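PDB 3RHG: putative phophotriesterase from Proteus mirabilis, which probably hydrolyses ester bonds as a zinc-dependent member of the phosphotriesterase family, with two divalent metal ions bound in each subunit. Local coordinates for residues F27-G32 with N68-P73; I101-R106 with A121-Y126. All coordinates share one frame; numbering follows the deposited sequence. Where two conformers were deposited one is given.

Contact 1: residues F27-G32 with N68-P73; sequences FNDLSG and NMDKKP
The edge of the Phe27 ring faces Lys72, whose carbonyl O lies in the ring plane 3.3 Å from Phe27 CD1. Water 1 lies at the ring edge too, also in plane, and bridges the segments by donating to Asn28 O and accepting from Lys72 N. The ring packs on Ile74 and Val77 of helix 74-86 and on Leu108 and Val111 of helix 105-115. The amide of Asn28 is the other flat group. Lys72 NZ sits above its plane, 3.0 Å from Asn28 OD1, and also stands above the plane of the Asn28 backbone carbonyl, 2.9 Å from Asn28 O. A third bond, from Lys72 NZ to Asp70 O (2.8 Å), completes the grip, so the ammonium is held by three oxygens. Asn28 ND2 is bonded to Phe296 O. In this metal-dependent hydrolase barrel, 27-32 belongs to the loop that follows strand 19-24, whereas the segment 68-73 runs from the end of helix 66-69 to the start of helix 74-86. Leu30 N reaches Met69 O at 2.7 Å, nearly in line with the carbonyl (C=O...N 162°). Met69, bent at chi2 and chi3, brings CE to 3.7 Å from Leu30 CB. Asp29 OD1 takes Ser31 N in an Asx turn and Ser31 OG on its syn lone pair at 2.6 Å; Asp70 OD1 lies 4.0 Å from Asp29 OD1, a like-charge approach that the donors on Asp29 OD1 probably offset.

Contact 2: residues I101-R106 with A121-Y126; sequences IGRDIR and ASSGLY. With CAC (cacodylate ion), chain E.
Arg103 leaves its backbone with CG opposite the backbone N, stays extended through chi2, and then bends at chi3 (54°), which carries NH1 to the carbonyl of Ser122. Tyr126, with chi1 of -167°, likewise has its ring on the side remote from its own N, where it meets Ile101. These residues belong to one beta-alpha-beta unit of the eight-stranded parallel barrel: 101-106 leads from the loop after strand 89-94 into helix 105-115, while the segment 121-126 carries the end of strand 118-123 into the following loop.

Arg103 NH1 donates to Ser122 O at 3.0 Å with an N-H...O angle of 151°. The oxygen lies at the edge of the guanidinium, close to its plane, while NH1 approaches in the carbonyl plane on a lone pair. NH1 is also salt-bridged to Glu149 OE1, which accepts a hydrogen bond from Ser123 OG as well, so the carboxylate ties arginine and strand together. The in-plane bond and the salt bridge together restrain the guanidinium, and the arginine charge is probably balanced locally.

Ile101 meets the Tyr126 ring with both branches: Ile101 CD1 stands 4.1 Å above one face, displaced toward the rim, and Ile101 CG2 comes within 3.6 Å of Tyr126 CD2; the two side chains run roughly at right angles. The same ring meets His199, a zinc ligand, edge to face. At the helix end, Ile105 CD1 presses on Ala121 CB at 3.3 Å, tighter than usual for two methyl groups. Tyr126 OH is hydrogen-bonded to an unidentified ligand and also donates to O2 of a cacodylate ion, probably from the crystallisation liquor, at an unusually short and therefore doubtful 2.5 Å, with that oxygen near the ring plane.

Contacts 1 and 2 lie with their centres about 13 Å apart, and they touch directly where 27-32 runs beside 101-106. Asp29 N approaches Ile101 O at 3.0 Å, a probable hydrogen bond, and Asn28 CB packs against the same Ile101 O at 3.4 Å. Phe27 CB rests on Asp104 CB at 3.8 Å. Ile101, part of contact 2, thus touches the 27-32 side of contact 1. Both contacts reach the surroundings of the binuclear zinc site: in contact 1 the Asn28 side chain is about 4 Å from that of the zinc ligand His25, nearest atoms, and in contact 2 the Tyr126 side chain comes about 4 Å from a zinc ion.

Contact 1: residues F27-G32 with N68-P73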
loop_
_atom_site.group_PDB
_atom_site.type_symbol
_atom_site.label_atom_id
_atom_site.label_comp_id
_atom_site.label_asym_id
_atom_site.label_seq_id
_atom_site.Cartn_x
_atom_site.Cartn_y
_atom_site.Cartn_z
ATOM N N PHE A 27 8.201 -20.233 9.222
ATOM C CA PHE A 27 8.138 -20.273 10.683
ATOM C C PHE A 27 9.242 -19.395 11.254
ATOM O O PHE A 27 10.442 -19.622 11.023
ATOM C CB PHE A 27 8.249 -21.714 11.195
ATOM C CG PHE A 27 7.179 -22.618 10.640
ATOM C CD1 PHE A 27 5.882 -22.573 11.158
ATOM C CD2 PHE A 27 7.448 -23.494 9.590
ATOM C CE1 PHE A 27 4.875 -23.365 10.644
ATOM C CE2 PHE A 27 6.441 -24.297 9.066
ATOM C CZ PHE A 27 5.151 -24.234 9.589
ATOM N N ASN A 28 8.817 -18.350 11.956
ATOM C CA ASN A 28 9.719 -17.446 12.624
ATOM C C ASN A 28 8.984 -16.878 13.824
ATOM O O ASN A 28 7.757 -16.947 13.900
ATOM C CB ASN A 28 10.234 -16.345 11.673
ATOM C CG ASN A 28 9.133 -15.373 11.221
ATOM O OD1 ASN A 28 8.002 -15.772 10.929
ATOM N ND2 ASN A 28 9.470 -14.094 11.167
ATOM N N ASP A 29 9.728 -16.334 14.773
ATOM C CA ASP A 29 9.125 -15.890 16.020
ATOM C C ASP A 29 9.951 -14.684 16.416
ATOM O O ASP A 29 11.159 -14.810 16.635
ATOM C CB ASP A 29 9.236 -17.007 17.073
ATOM C CG ASP A 29 8.515 -16.668 18.383
ATOM O OD1 ASP A 29 8.089 -15.509 18.565
ATOM O OD2 ASP A 29 8.386 -17.564 19.242
ATOM N N LEU A 30 9.318 -13.516 16.457
ATOM C CA LEU A 30 9.994 -12.288 16.868
ATOM C C LEU A 30 9.485 -11.821 18.228
ATOM O O LEU A 30 9.502 -10.623 18.545
ATOM C CB LEU A 30 9.795 -11.199 15.816
ATOM C CG LEU A 30 10.213 -11.652 14.416
ATOM C CD1 LEU A 30 9.830 -10.618 13.383
ATOM C CD2 LEU A 30 11.712 -11.972 14.355
ATOM N N SER A 31 9.038 -12.773 19.035
ATOM C CA SER A 31 8.449 -12.485 20.351
ATOM C C SER A 31 9.358 -11.789 21.341
ATOM O O SER A 31 8.874 -11.192 22.304
ATOM C CB SER A 31 7.967 -13.778 20.994
ATOM O OG SER A 31 6.784 -14.219 20.382
ATOM N N GLY A 32 10.668 -11.872 21.131
ATOM C CA GLY A 32 11.618 -11.268 22.069
ATOM C C GLY A 32 11.902 -9.800 21.792
ATOM O O GLY A 32 12.640 -9.151 22.547
ATOM N N ASN A 68 1.289 -10.481 15.829
ATOM C CA ASN A 68 1.946 -10.309 14.524
ATOM C C ASN A 68 3.361 -10.867 14.526
ATOM O O ASN A 68 3.873 -11.333 13.484
ATOM C CB ASN A 68 1.987 -8.808 14.185
ATOM C CG ASN A 68 2.164 -8.533 12.718
ATOM O OD1 ASN A 68 1.741 -9.315 11.858
ATOM N ND2 ASN A 68 2.759 -7.389 12.418
ATOM N N MET A 69 3.965 -10.845 15.712
ATOM C CA MET A 69 5.367 -11.178 15.950
ATOM C C MET A 69 5.551 -12.601 16.486
ATOM O O MET A 69 6.682 -13.050 16.672
ATOM C CB MET A 69 5.930 -10.191 17.002
ATOM C CG MET A 69 5.769 -8.722 16.621
ATOM S SD MET A 69 6.886 -8.315 15.280
ATOM C CE MET A 69 8.333 -7.855 16.231
ATOM N N ASP A 70 4.441 -13.298 16.737
ATOM C CA ASP A 70 4.463 -14.577 17.442
ATOM C C ASP A 70 4.675 -15.721 16.466
ATOM O O ASP A 70 4.678 -15.506 15.242
ATOM C CB ASP A 70 3.139 -14.749 18.197
ATOM C CG ASP A 70 3.232 -15.704 19.383
ATOM O OD1 ASP A 70 4.296 -16.307 19.660
ATOM O OD2 ASP A 70 2.198 -15.839 20.061
ATOM N N LYS A 71 4.868 -16.925 17.003
ATOM C CA LYS A 71 5.022 -18.127 16.174
ATOM C C LYS A 71 3.857 -18.318 15.188
ATOM O O LYS A 71 2.719 -17.873 15.436
ATOM C CB LYS A 71 5.252 -19.377 17.031
ATOM C CG LYS A 71 4.266 -19.554 18.148
ATOM C CD LYS A 71 4.745 -20.600 19.177
ATOM C CE LYS A 71 4.651 -22.010 18.643
ATOM N NZ LYS A 71 4.710 -23.020 19.768
ATOM N N LYS A 72 4.159 -18.960 14.063
ATOM C CA LYS A 72 3.204 -19.106 12.972
ATOM C C LYS A 72 2.584 -20.505 13.023
ATOM O O LYS A 72 3.287 -21.500 12.859
ATOM C CB LYS A 72 3.912 -18.871 11.618
ATOM C CG LYS A 72 4.773 -17.583 11.576
ATOM C CD LYS A 72 3.911 -16.344 11.834
ATOM C CE LYS A 72 4.721 -15.039 11.791
ATOM N NZ LYS A 72 5.828 -15.039 12.785
ATOM N N PRO A 73 1.268 -20.598 13.270
ATOM C CA PRO A 73 0.639 -21.934 13.311
ATOM C C PRO A 73 0.725 -22.655 11.967
ATOM O O PRO A 73 0.502 -22.042 10.909
ATOM C CB PRO A 73 -0.828 -21.628 13.650
ATOM C CG PRO A 73 -0.784 -20.278 14.321
ATOM C CD PRO A 73 0.319 -19.525 13.614
HETATM O O HOH W 1 6.788 -20.029 13.784
#

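Contact 2: residues I101-R106 with A121-Y126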
loop_
_atom_site.group_PDB
_atom_site.type_symbol
_atom_site.label_atom_id
_atom_site.label_comp_id
_atom_site.label_asym_id
_atom_site.label_seq_id
_atom_site.Cartn_x
_atom_site.Cartn_y
_atom_site.Cartn_z
ATOM N N ILE A 101 15.776 -16.228 15.728
ATOM C CA ILE A 101 14.560 -15.731 15.080
ATOM C C ILE A 101 13.497 -16.837 14.879
ATOM O O ILE A 101 12.568 -16.721 14.058
ATOM C CB ILE A 101 14.856 -14.926 13.783
ATOM C CG1 ILE A 101 15.913 -15.602 12.918
ATOM C CG2 ILE A 101 15.335 -13.523 14.154
ATOM C CD1 ILE A 101 15.953 -15.026 11.479
ATOM N N GLY A 102 13.649 -17.912 15.642
ATOM C CA GLY A 102 12.591 -18.897 15.759
ATOM C C GLY A 102 12.533 -19.949 14.672
ATOM O O GLY A 102 11.461 -20.465 14.375
ATOM N N ARG A 103 13.673 -20.283 14.086
ATOM C CA ARG A 103 13.698 -21.350 13.078
ATOM C C ARG A 103 12.996 -22.594 13.626
ATOM O O ARG A 103 13.238 -22.966 14.780
ATOM C CB ARG A 103 15.143 -21.698 12.702
ATOM C CG ARG A 103 15.223 -22.801 11.650
ATOM C CD ARG A 103 16.657 -23.097 11.238
ATOM N NE ARG A 103 17.486 -23.388 12.397
ATOM C CZ ARG A 103 18.794 -23.593 12.359
ATOM N NH1 ARG A 103 19.435 -23.590 11.181
ATOM N NH2 ARG A 103 19.464 -23.802 13.500
ATOM N N ASP A 104 12.148 -23.234 12.816
ATOM C CA ASP A 104 11.418 -24.452 13.259
ATOM C C ASP A 104 11.569 -25.564 12.239
ATOM O O ASP A 104 10.695 -25.758 11.399
ATOM C CB ASP A 104 9.927 -24.169 13.492
ATOM C CG ASP A 104 9.244 -25.257 14.301
ATOM O OD1 ASP A 104 9.669 -26.438 14.219
ATOM O OD2 ASP A 104 8.292 -24.936 15.055
ATOM N N ILE A 105 12.674 -26.295 12.320
ATOM C CA ILE A 105 13.028 -27.271 11.292
ATOM C C ILE A 105 12.001 -28.404 11.217
ATOM O O ILE A 105 11.672 -28.897 10.123
ATOM C CB ILE A 105 14.479 -27.810 11.511
ATOM C CG1 ILE A 105 14.977 -28.540 10.267
ATOM C CG2 ILE A 105 14.571 -28.685 12.761
ATOM C CD1 ILE A 105 15.015 -27.639 9.010
ATOM N N ARG A 106 11.444 -28.790 12.366
ATOM C CA ARG A 106 10.470 -29.887 12.371
ATOM C C ARG A 106 9.171 -29.501 11.669
ATOM O O ARG A 106 8.622 -30.290 10.877
ATOM C CB ARG A 106 10.221 -30.430 13.772
ATOM C CG ARG A 106 11.426 -31.143 14.377
ATOM C CD ARG A 106 11.239 -31.350 15.886
ATOM N NE ARG A 106 12.417 -31.937 16.525
ATOM C CZ ARG A 106 13.497 -31.249 16.891
ATOM N NH1 ARG A 106 13.560 -29.937 16.683
ATOM N NH2 ARG A 106 14.519 -31.868 17.466
ATOM N N ALA A 121 15.394 -25.306 4.099
ATOM C CA ALA A 121 15.749 -24.620 5.362
ATOM C C ALA A 121 17.095 -23.911 5.215
ATOM O O ALA A 121 17.885 -24.194 4.288
ATOM C CB ALA A 121 15.782 -25.600 6.532
ATOM N N SER A 122 17.352 -22.985 6.130
ATOM C CA SER A 122 18.565 -22.184 6.091
ATOM C C SER A 122 19.344 -22.309 7.379
ATOM O O SER A 122 18.782 -22.641 8.447
ATOM C CB SER A 122 18.243 -20.707 5.835
ATOM O OG SER A 122 17.619 -20.544 4.577
ATOM N N SER A 123 20.643 -22.030 7.261
ATOM C CA SER A 123 21.553 -21.977 8.403
ATOM C C SER A 123 22.363 -20.691 8.307
ATOM O O SER A 123 23.098 -20.484 7.339
ATOM C CB SER A 123 22.509 -23.183 8.368
ATOM O OG SER A 123 23.484 -23.065 9.388
ATOM N N GLY A 124 22.304 -19.856 9.341
ATOM C CA GLY A 124 23.100 -18.631 9.316
ATOM C C GLY A 124 22.708 -17.731 10.460
ATOM O O GLY A 124 21.529 -17.640 10.793
ATOM N N LEU A 125 23.681 -17.036 11.042
ATOM C CA LEU A 125 23.375 -16.178 12.181
ATOM C C LEU A 125 22.865 -14.825 11.706
ATOM O O LEU A 125 23.321 -14.282 10.683
ATOM C CB LEU A 125 24.599 -16.032 13.108
ATOM C CG LEU A 125 25.102 -17.373 13.668
ATOM C CD1 LEU A 125 26.324 -17.198 14.531
ATOM C CD2 LEU A 125 23.989 -18.050 14.445
ATOM N N TYR A 126 21.904 -14.289 12.454
ATOM C CA TYR A 126 21.223 -13.055 12.082
ATOM C C TYR A 126 21.964 -11.851 12.718
ATOM O O TYR A 126 23.149 -11.967 13.067
ATOM C CB TYR A 126 19.755 -13.162 12.533
ATOM C CG TYR A 126 18.827 -12.128 11.963
ATOM C CD1 TYR A 126 18.801 -11.872 10.591
ATOM C CD2 TYR A 126 17.963 -11.405 12.785
ATOM C CE1 TYR A 126 17.940 -10.935 10.052
ATOM C CE2 TYR A 126 17.114 -10.454 12.259
ATOM C CZ TYR A 126 17.090 -10.237 10.889
ATOM O OH TYR A 126 16.241 -9.279 10.390
HETATM AS AS CAC E . 13.839 -10.130 7.867
HETATM O O1 CAC E . 13.701 -10.662 6.223
HETATM O O2 CAC E . 15.468 -9.560 8.001
HETATM C C1 CAC E . 12.681 -8.609 8.130
HETATM C C2 CAC E . 13.533 -11.556 9.159
#